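Local coordinates for Peptide/nickel transport system substrate-binding protein (PDB 5KZT) that binds a peptide as the substrate-binding protein OppA of Listeria monocytogenes and probably delivers it to a membrane transporter for uptake, at residues Gln228-Asp232 against Ser233-Leu237; Ala357-Glu361 against Leu362-Glu366; Lys402-Pro405 against Phe406-Leu410. One frame throughout, in Å; residues are numbered along the deposited sequence.

Interaction 1 of 3, residues Gln228-Asp232 against Ser233-Leu237; sequences QVVQD and SGTGL
Asp-232 and Thr-235 meet side chain to side chain at the start of helix 233-241, a worked example of how an N-cap residue satisfies amides that the helix itself leaves without acceptors. Both carboxylate oxygens are engaged, each in its own way. OD1 of Asp-232 takes the hydroxyl OG1 of Thr-235 at 2.6 Å, on its syn side and close to the carboxylate plane. OD2 of Asp-232 accepts the capping bond from Thr-235 N at 3.0 Å, but this donor stands well above the plane, 48° out of it. The carboxylate can face the first turn because CG lies between the backbone N and the carbonyl carbon (chi1 82°), and the two side chains cross at about a right angle. A water extends the cap: it donates to OD2 of Asp-232 over 2.7 Å and accepts from Gly-234 N over 2.8 Å, bridging the carboxylate to a second amide of the first turn. The backbone oxygen of Asp-232 receives Gly-236 N at 3.2 Å, almost straight at 175°, which opens the regular helical bonding. Beside these polar links, CG1 of Val-230 lies against the backbone of Gly-236, 3.6 Å from its N, and against the methyl CG2 of Thr-235. The cap thus joins two elements: strand 224-229, between strands 16-21 and 205-210 in a mixed sheet, leads through the short loop into helix 233-241, whose Ser-233 and Leu-237 touch Tyr-254 of helix 252-256.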
loop_
_atom_site.group_PDB
_atom_site.type_symbol
_atom_site.label_atom_id
_atom_site.label_comp_id
_atom_site.label_asym_id
_atom_site.label_seq_id
_atom_site.Cartn_x
_atom_site.Cartn_y
_atom_site.Cartn_z
ATOM N N GLN A 228 1.512 -18.885 -5.994
ATOM C CA GLN A 228 1.125 -19.666 -4.811
ATOM C C GLN A 228 1.552 -18.943 -3.544
ATOM O O GLN A 228 2.581 -18.267 -3.499
ATOM C CB GLN A 228 1.687 -21.078 -4.867
ATOM C CG GLN A 228 3.189 -21.151 -4.913
ATOM C CD GLN A 228 3.692 -22.571 -5.022
ATOM O OE1 GLN A 228 3.511 -23.377 -4.110
ATOM N NE2 GLN A 228 4.347 -22.880 -6.128
ATOM N N VAL A 229 0.748 -19.091 -2.506
ATOM C CA VAL A 229 1.069 -18.532 -1.210
ATOM C C VAL A 229 2.127 -19.365 -0.493
ATOM O O VAL A 229 1.978 -20.574 -0.339
ATOM C CB VAL A 229 -0.194 -18.383 -0.350
ATOM C CG1 VAL A 229 0.160 -17.894 1.047
ATOM C CG2 VAL A 229 -1.145 -17.417 -1.038
ATOM N N VAL A 230 3.207 -18.711 -0.079
ATOM C CA VAL A 230 4.301 -19.349 0.683
ATOM C C VAL A 230 4.646 -18.381 1.799
ATOM O O VAL A 230 4.846 -17.211 1.540
ATOM C CB VAL A 230 5.574 -19.586 -0.167
ATOM C CG1 VAL A 230 6.663 -20.246 0.686
ATOM C CG2 VAL A 230 5.264 -20.458 -1.384
ATOM N N GLN A 231 4.708 -18.869 3.029
ATOM C CA GLN A 231 4.835 -17.996 4.194
ATOM C C GLN A 231 6.038 -18.308 5.061
ATOM O O GLN A 231 6.092 -17.894 6.233
ATOM C CB GLN A 231 3.567 -18.109 5.011
ATOM C CG GLN A 231 2.344 -17.708 4.211
ATOM C CD GLN A 231 1.137 -17.573 5.088
ATOM O OE1 GLN A 231 0.718 -18.548 5.709
ATOM N NE2 GLN A 231 0.592 -16.356 5.185
ATOM N N ASP A 232 6.975 -19.072 4.510
ATOM C CA ASP A 232 8.241 -19.299 5.162
ATOM C C ASP A 232 9.321 -19.535 4.103
ATOM O O ASP A 232 9.090 -20.190 3.082
ATOM C CB ASP A 232 8.143 -20.436 6.182
ATOM C CG ASP A 232 8.249 -21.801 5.558
ATOM O OD1 ASP A 232 7.209 -22.296 5.093
ATOM O OD2 ASP A 232 9.371 -22.370 5.531
ATOM N N SER A 233 10.494 -18.978 4.359
ATOM C CA SER A 233 11.563 -18.939 3.374
ATOM C C SER A 233 12.119 -20.315 3.036
ATOM O O SER A 233 12.604 -20.537 1.931
ATOM C CB SER A 233 12.683 -18.028 3.873
ATOM O OG SER A 233 12.227 -16.693 3.915
ATOM N N GLY A 234 12.081 -21.232 3.998
ATOM C CA GLY A 234 12.541 -22.603 3.770
ATOM C C GLY A 234 11.730 -23.303 2.704
ATOM O O GLY A 234 12.279 -23.924 1.791
ATOM N N THR A 235 10.410 -23.198 2.812
ATOM C CA THR A 235 9.528 -23.796 1.833
ATOM C C THR A 235 9.795 -23.166 0.459
ATOM O O THR A 235 9.979 -23.881 -0.526
ATOM C CB THR A 235 8.060 -23.615 2.248
ATOM O OG1 THR A 235 7.847 -24.272 3.504
ATOM C CG2 THR A 235 7.112 -24.177 1.206
ATOM N N GLY A 236 9.839 -21.833 0.428
ATOM C CA GLY A 236 10.132 -21.071 -0.792
ATOM C C GLY A 236 11.445 -21.479 -1.439
ATOM O O GLY A 236 11.514 -21.705 -2.647
ATOM N N LEU A 237 12.482 -21.593 -0.624
ATOM C CA LEU A 237 13.813 -21.948 -1.113
ATOM C C LEU A 237 13.856 -23.352 -1.737
ATOM O O LEU A 237 14.441 -23.546 -2.808
ATOM C CB LEU A 237 14.843 -21.813 0.020
ATOM C CG LEU A 237 16.320 -21.813 -0.355
ATOM C CD1 LEU A 237 16.617 -20.841 -1.497
ATOM C CD2 LEU A 237 17.139 -21.458 0.876
HETATM O O HOH W 1 11.651 -21.679 6.710
#

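Interaction 2 of 3, residues Ala357-Glu361 against Leu362-Glu366; sequences AGLKE and LGVNE
Leu-359 and Val-364 touch across the end of helix 348-362, their side chains crossing at about a right angle. The touching branches are CD2 of Leu-359 and CG2 of Val-364, 4.1 Å apart. On the valine, CG2 sits between the backbone N and the carbonyl carbon, with CG1 at chi1 -75°, and it is this placement that presents a methyl to the leucine. The leucine also touches the carbonyl oxygen of its partner: its CB is 3.5 Å from Val-364 O. Such an apolar pair, one residue in the last turn and the other just beyond the helix, commonly accompanies a Schellman motif, and the backbone here forms one. Val-364 N donates to Leu-359 O at 3.1 Å, in the carbonyl plane, while Gly-363 N reaches Lys-360 O from above the carbonyl plane. Gly-363 breaks the helical path with a positive phi of 68°, a conformation that glycine adopts readily. One step earlier, Leu-362 still keeps a helical bond from its N to Gly-358 O at 3.0 Å, and its CG rests 3.4 Å from the same oxygen. Glu-361 turns elsewhere, its OE1 accepting from Asn-290 and Asn-292. At the protein surface, the motif ends helix 348-362 and sends the chain into strand 367-374; Leu-359 and Leu-362 both touch Ile-367 of that strand, and Leu-362 also reaches Ile-293 of helix 291-299.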
loop_
_atom_site.group_PDB
_atom_site.type_symbol
_atom_site.label_atom_id
_atom_site.label_comp_id
_atom_site.label_asym_id
_atom_site.label_seq_id
_atom_site.Cartn_x
_atom_site.Cartn_y
_atom_site.Cartn_z
ATOM N N ALA A 357 5.973 7.608 34.390
ATOM C CA ALA A 357 5.039 8.746 34.435
ATOM C C ALA A 357 3.644 8.371 33.937
ATOM O O ALA A 357 2.639 8.759 34.532
ATOM C CB ALA A 357 5.589 9.911 33.630
ATOM N N GLY A 358 3.591 7.626 32.837
ATOM C CA GLY A 358 2.333 7.086 32.318
ATOM C C GLY A 358 1.611 6.191 33.313
ATOM O O GLY A 358 0.424 6.356 33.523
ATOM N N LEU A 359 2.335 5.257 33.929
ATOM C CA LEU A 359 1.764 4.335 34.918
ATOM C C LEU A 359 1.186 5.086 36.130
ATOM O O LEU A 359 0.150 4.692 36.675
ATOM C CB LEU A 359 2.831 3.360 35.424
ATOM C CG LEU A 359 3.260 2.215 34.497
ATOM C CD1 LEU A 359 4.480 1.514 35.073
ATOM C CD2 LEU A 359 2.123 1.233 34.279
ATOM N N LYS A 360 1.880 6.143 36.545
ATOM C CA LYS A 360 1.421 7.016 37.629
ATOM C C LYS A 360 0.122 7.749 37.223
ATOM O O LYS A 360 -0.832 7.808 38.004
ATOM C CB LYS A 360 2.528 8.013 38.005
ATOM C CG LYS A 360 2.349 8.696 39.342
ATOM C CD LYS A 360 3.368 9.814 39.556
ATOM C CE LYS A 360 4.793 9.305 39.800
ATOM N NZ LYS A 360 4.993 8.642 41.125
ATOM N N GLU A 361 0.082 8.279 36.000
ATOM C CA GLU A 361 -1.100 8.995 35.499
ATOM C C GLU A 361 -2.321 8.091 35.413
ATOM O O GLU A 361 -3.422 8.524 35.732
ATOM C CB GLU A 361 -0.828 9.637 34.128
ATOM C CG GLU A 361 0.125 10.826 34.196
ATOM C CD GLU A 361 0.675 11.267 32.846
ATOM O OE1 GLU A 361 0.600 10.509 31.853
ATOM O OE2 GLU A 361 1.187 12.405 32.770
ATOM N N LEU A 362 -2.113 6.843 34.983
ATOM C CA LEU A 362 -3.185 5.832 34.915
ATOM C C LEU A 362 -3.547 5.174 36.257
ATOM O O LEU A 362 -4.557 4.481 36.349
ATOM C CB LEU A 362 -2.791 4.719 33.926
ATOM C CG LEU A 362 -2.563 5.160 32.489
ATOM C CD1 LEU A 362 -2.151 3.941 31.674
ATOM C CD2 LEU A 362 -3.811 5.823 31.922
ATOM N N GLY A 363 -2.705 5.351 37.268
ATOM C CA GLY A 363 -2.922 4.760 38.588
ATOM C C GLY A 363 -2.797 3.246 38.628
ATOM O O GLY A 363 -3.517 2.606 39.388
ATOM N N VAL A 364 -1.885 2.679 37.828
ATOM C CA VAL A 364 -1.660 1.220 37.772
ATOM C C VAL A 364 -0.176 0.863 37.877
ATOM O O VAL A 364 0.679 1.704 37.641
ATOM C CB VAL A 364 -2.242 0.573 36.488
ATOM C CG1 VAL A 364 -3.760 0.464 36.584
ATOM C CG2 VAL A 364 -1.826 1.345 35.236
ATOM N N ASN A 365 0.101 -0.387 38.261
ATOM C CA ASN A 365 1.473 -0.941 38.362
ATOM C C ASN A 365 1.843 -1.852 37.201
ATOM O O ASN A 365 3.027 -2.091 36.953
ATOM C CB ASN A 365 1.636 -1.787 39.635
ATOM C CG ASN A 365 0.967 -1.169 40.838
ATOM O OD1 ASN A 365 0.728 0.037 40.874
ATOM N ND2 ASN A 365 0.653 -1.994 41.840
ATOM N N GLU A 366 0.829 -2.408 36.541
ATOM C CA GLU A 366 1.014 -3.332 35.428
ATOM C C GLU A 366 0.002 -3.047 34.322
ATOM O O GLU A 366 -1.036 -2.429 34.573
ATOM C CB GLU A 366 0.920 -4.785 35.914
ATOM C CG GLU A 366 -0.422 -5.191 36.524
ATOM C CD GLU A 366 -0.266 -6.073 37.757
ATOM O OE1 GLU A 366 0.491 -7.080 37.689
ATOM O OE2 GLU A 366 -0.886 -5.755 38.796
#

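Interaction 3 of 3, residues Lys402-Pro405 against Phe406-Leu410; sequences KNVP and FKVRL
The carbonyl oxygen of Pro-405 is gripped by two amides of the helix that follows it. Arg-409 N donates to Pro-405 O at 3.0 Å, a nearly straight bond at 164° that meets the carbonyl close to end-on. Val-408 N lies at 2.9 Å from Pro-405 O, yet its strongly bent angle makes that second bond weak. Proline holds the N-cap position here, and its contribution across the first turn is its backbone oxygen together with its ring carbons. The ring lies alongside the Val-408 side chain, both pointing the same way, with CD of Pro-405 4.0 Å from CG2 of Val-408. The other methyl of Val-408 serves a different neighbour: CG1, anti to the backbone N at chi1 175°, packs at 4.0 Å against CB of Val-404. Val-408 is thereby shared between the last two residues before the helix. Val-404 in turn sets its CG2 against the Arg-409 backbone, 3.7 Å from its N, and against CB of Arg-409, so the foot of the arginine is packed while the rest of its chain leads away from the strand. Within the helix, CD1 of Leu-410 sits over one face of the Phe-406 ring, toward its rim, and CZ of Arg-409 lies in plane at the ring edge.

The polar end of Arg-409 belongs to the binding site: NE forms a salt bridge with Asp-374, while NH2 donates to the backbone of the bound peptide, against which Phe-406 also packs. The turn therefore carries the chain from strand 397-404, which pairs in parallel with strand 367-374, into helix 406-414 beside the ligand, the strand and helix segments running at 118° to each other.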
loop_
_atom_site.group_PDB
_atom_site.type_symbol
_atom_site.label_atom_id
_atom_site.label_comp_id
_atom_site.label_asym_id
_atom_site.label_seq_id
_atom_site.Cartn_x
_atom_site.Cartn_y
_atom_site.Cartn_z
ATOM N N LYS A 402 -0.613 -11.654 18.849
ATOM C CA LYS A 402 -1.620 -12.095 17.903
ATOM C C LYS A 402 -0.959 -12.028 16.529
ATOM O O LYS A 402 -0.376 -11.003 16.167
ATOM C CB LYS A 402 -2.818 -11.159 18.000
ATOM C CG LYS A 402 -4.051 -11.583 17.253
ATOM C CD LYS A 402 -5.228 -10.702 17.661
ATOM C CE LYS A 402 -6.529 -11.185 17.062
ATOM N NZ LYS A 402 -6.946 -12.515 17.587
ATOM N N ASN A 403 -0.996 -13.135 15.796
ATOM C CA ASN A 403 -0.308 -13.248 14.507
ATOM C C ASN A 403 -1.292 -13.848 13.517
ATOM O O ASN A 403 -1.451 -15.054 13.455
ATOM C CB ASN A 403 0.971 -14.094 14.631
ATOM C CG ASN A 403 2.085 -13.362 15.359
ATOM O OD1 ASN A 403 2.195 -13.439 16.568
ATOM N ND2 ASN A 403 2.901 -12.629 14.624
ATOM N N VAL A 404 -1.910 -12.989 12.711
ATOM C CA VAL A 404 -3.097 -13.349 11.945
ATOM C C VAL A 404 -2.858 -13.157 10.446
ATOM O O VAL A 404 -1.899 -12.490 10.054
ATOM C CB VAL A 404 -4.313 -12.517 12.426
ATOM C CG1 VAL A 404 -4.707 -12.924 13.849
ATOM C CG2 VAL A 404 -4.051 -11.012 12.341
ATOM N N PRO A 405 -3.711 -13.751 9.598
ATOM C CA PRO A 405 -3.577 -13.474 8.171
ATOM C C PRO A 405 -3.687 -11.983 7.905
ATOM O O PRO A 405 -4.377 -11.252 8.638
ATOM C CB PRO A 405 -4.757 -14.229 7.549
ATOM C CG PRO A 405 -5.040 -15.327 8.520
ATOM C CD PRO A 405 -4.788 -14.720 9.868
ATOM N N PHE A 406 -2.957 -11.543 6.891
ATOM C CA PHE A 406 -2.883 -10.152 6.531
ATOM C C PHE A 406 -4.294 -9.546 6.431
ATOM O O PHE A 406 -4.575 -8.499 7.014
ATOM C CB PHE A 406 -2.146 -10.071 5.187
ATOM C CG PHE A 406 -1.957 -8.694 4.647
ATOM C CD1 PHE A 406 -1.614 -7.620 5.465
ATOM C CD2 PHE A 406 -2.043 -8.486 3.281
ATOM C CE1 PHE A 406 -1.416 -6.360 4.938
ATOM C CE2 PHE A 406 -1.823 -7.242 2.739
ATOM C CZ PHE A 406 -1.509 -6.169 3.573
ATOM N N LYS A 407 -5.183 -10.233 5.716
ATOM C CA LYS A 407 -6.565 -9.735 5.572
ATOM C C LYS A 407 -7.332 -9.557 6.894
ATOM O O LYS A 407 -8.108 -8.609 7.025
ATOM C CB LYS A 407 -7.366 -10.552 4.561
ATOM C CG LYS A 407 -7.737 -11.952 4.961
ATOM C CD LYS A 407 -8.504 -12.596 3.801
ATOM C CE LYS A 407 -8.721 -14.068 4.017
ATOM N NZ LYS A 407 -9.089 -14.792 2.767
ATOM N N VAL A 408 -7.051 -10.407 7.880
ATOM C CA VAL A 408 -7.668 -10.313 9.204
ATOM C C VAL A 408 -7.071 -9.110 9.945
ATOM O O VAL A 408 -7.795 -8.340 10.588
ATOM C CB VAL A 408 -7.506 -11.643 10.008
ATOM C CG1 VAL A 408 -8.049 -11.514 11.437
ATOM C CG2 VAL A 408 -8.216 -12.788 9.299
ATOM N N ARG A 409 -5.749 -8.922 9.850
ATOM C CA ARG A 409 -5.133 -7.747 10.472
ATOM C C ARG A 409 -5.766 -6.460 9.938
ATOM O O ARG A 409 -6.057 -5.516 10.690
ATOM C CB ARG A 409 -3.612 -7.711 10.250
ATOM C CG ARG A 409 -3.009 -6.405 10.719
ATOM C CD ARG A 409 -1.515 -6.474 10.890
ATOM N NE ARG A 409 -0.776 -6.670 9.643
ATOM C CZ ARG A 409 -0.457 -5.716 8.767
ATOM N NH1 ARG A 409 -0.860 -4.465 8.918
ATOM N NH2 ARG A 409 0.289 -6.038 7.710
ATOM N N LEU A 410 -5.965 -6.426 8.628
ATOM C CA LEU A 410 -6.520 -5.234 7.988
ATOM C C LEU A 410 -7.966 -5.026 8.414
ATOM O O LEU A 410 -8.346 -3.911 8.738
ATOM C CB LEU A 410 -6.401 -5.342 6.475
ATOM C CG LEU A 410 -4.978 -5.320 5.918
ATOM C CD1 LEU A 410 -5.075 -5.299 4.407
ATOM C CD2 LEU A 410 -4.183 -4.137 6.407
#

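Three helix ends illustrate how a chain enters and leaves helices between strands. Along the sequence the contacts come in series: interaction 1 starts helix 233-241, interaction 2 closes helix 348-362, and interaction 3 starts helix 406-414. Interactions 1 and 3 are the closer pair, with centres about 18 Å apart and nearest atoms about 6 Å apart. Interaction 2 lies farther out, its centre about 30 Å from that of interaction 3 and about 43 Å from that of interaction 1. Interactions 2 and 3 are linked through one sheet, where strands 367-374 and 397-404 run parallel; strand 224-229 belongs to another. Interaction 3 touches the bound peptide, through Phe-406, Arg-409 and Leu-410.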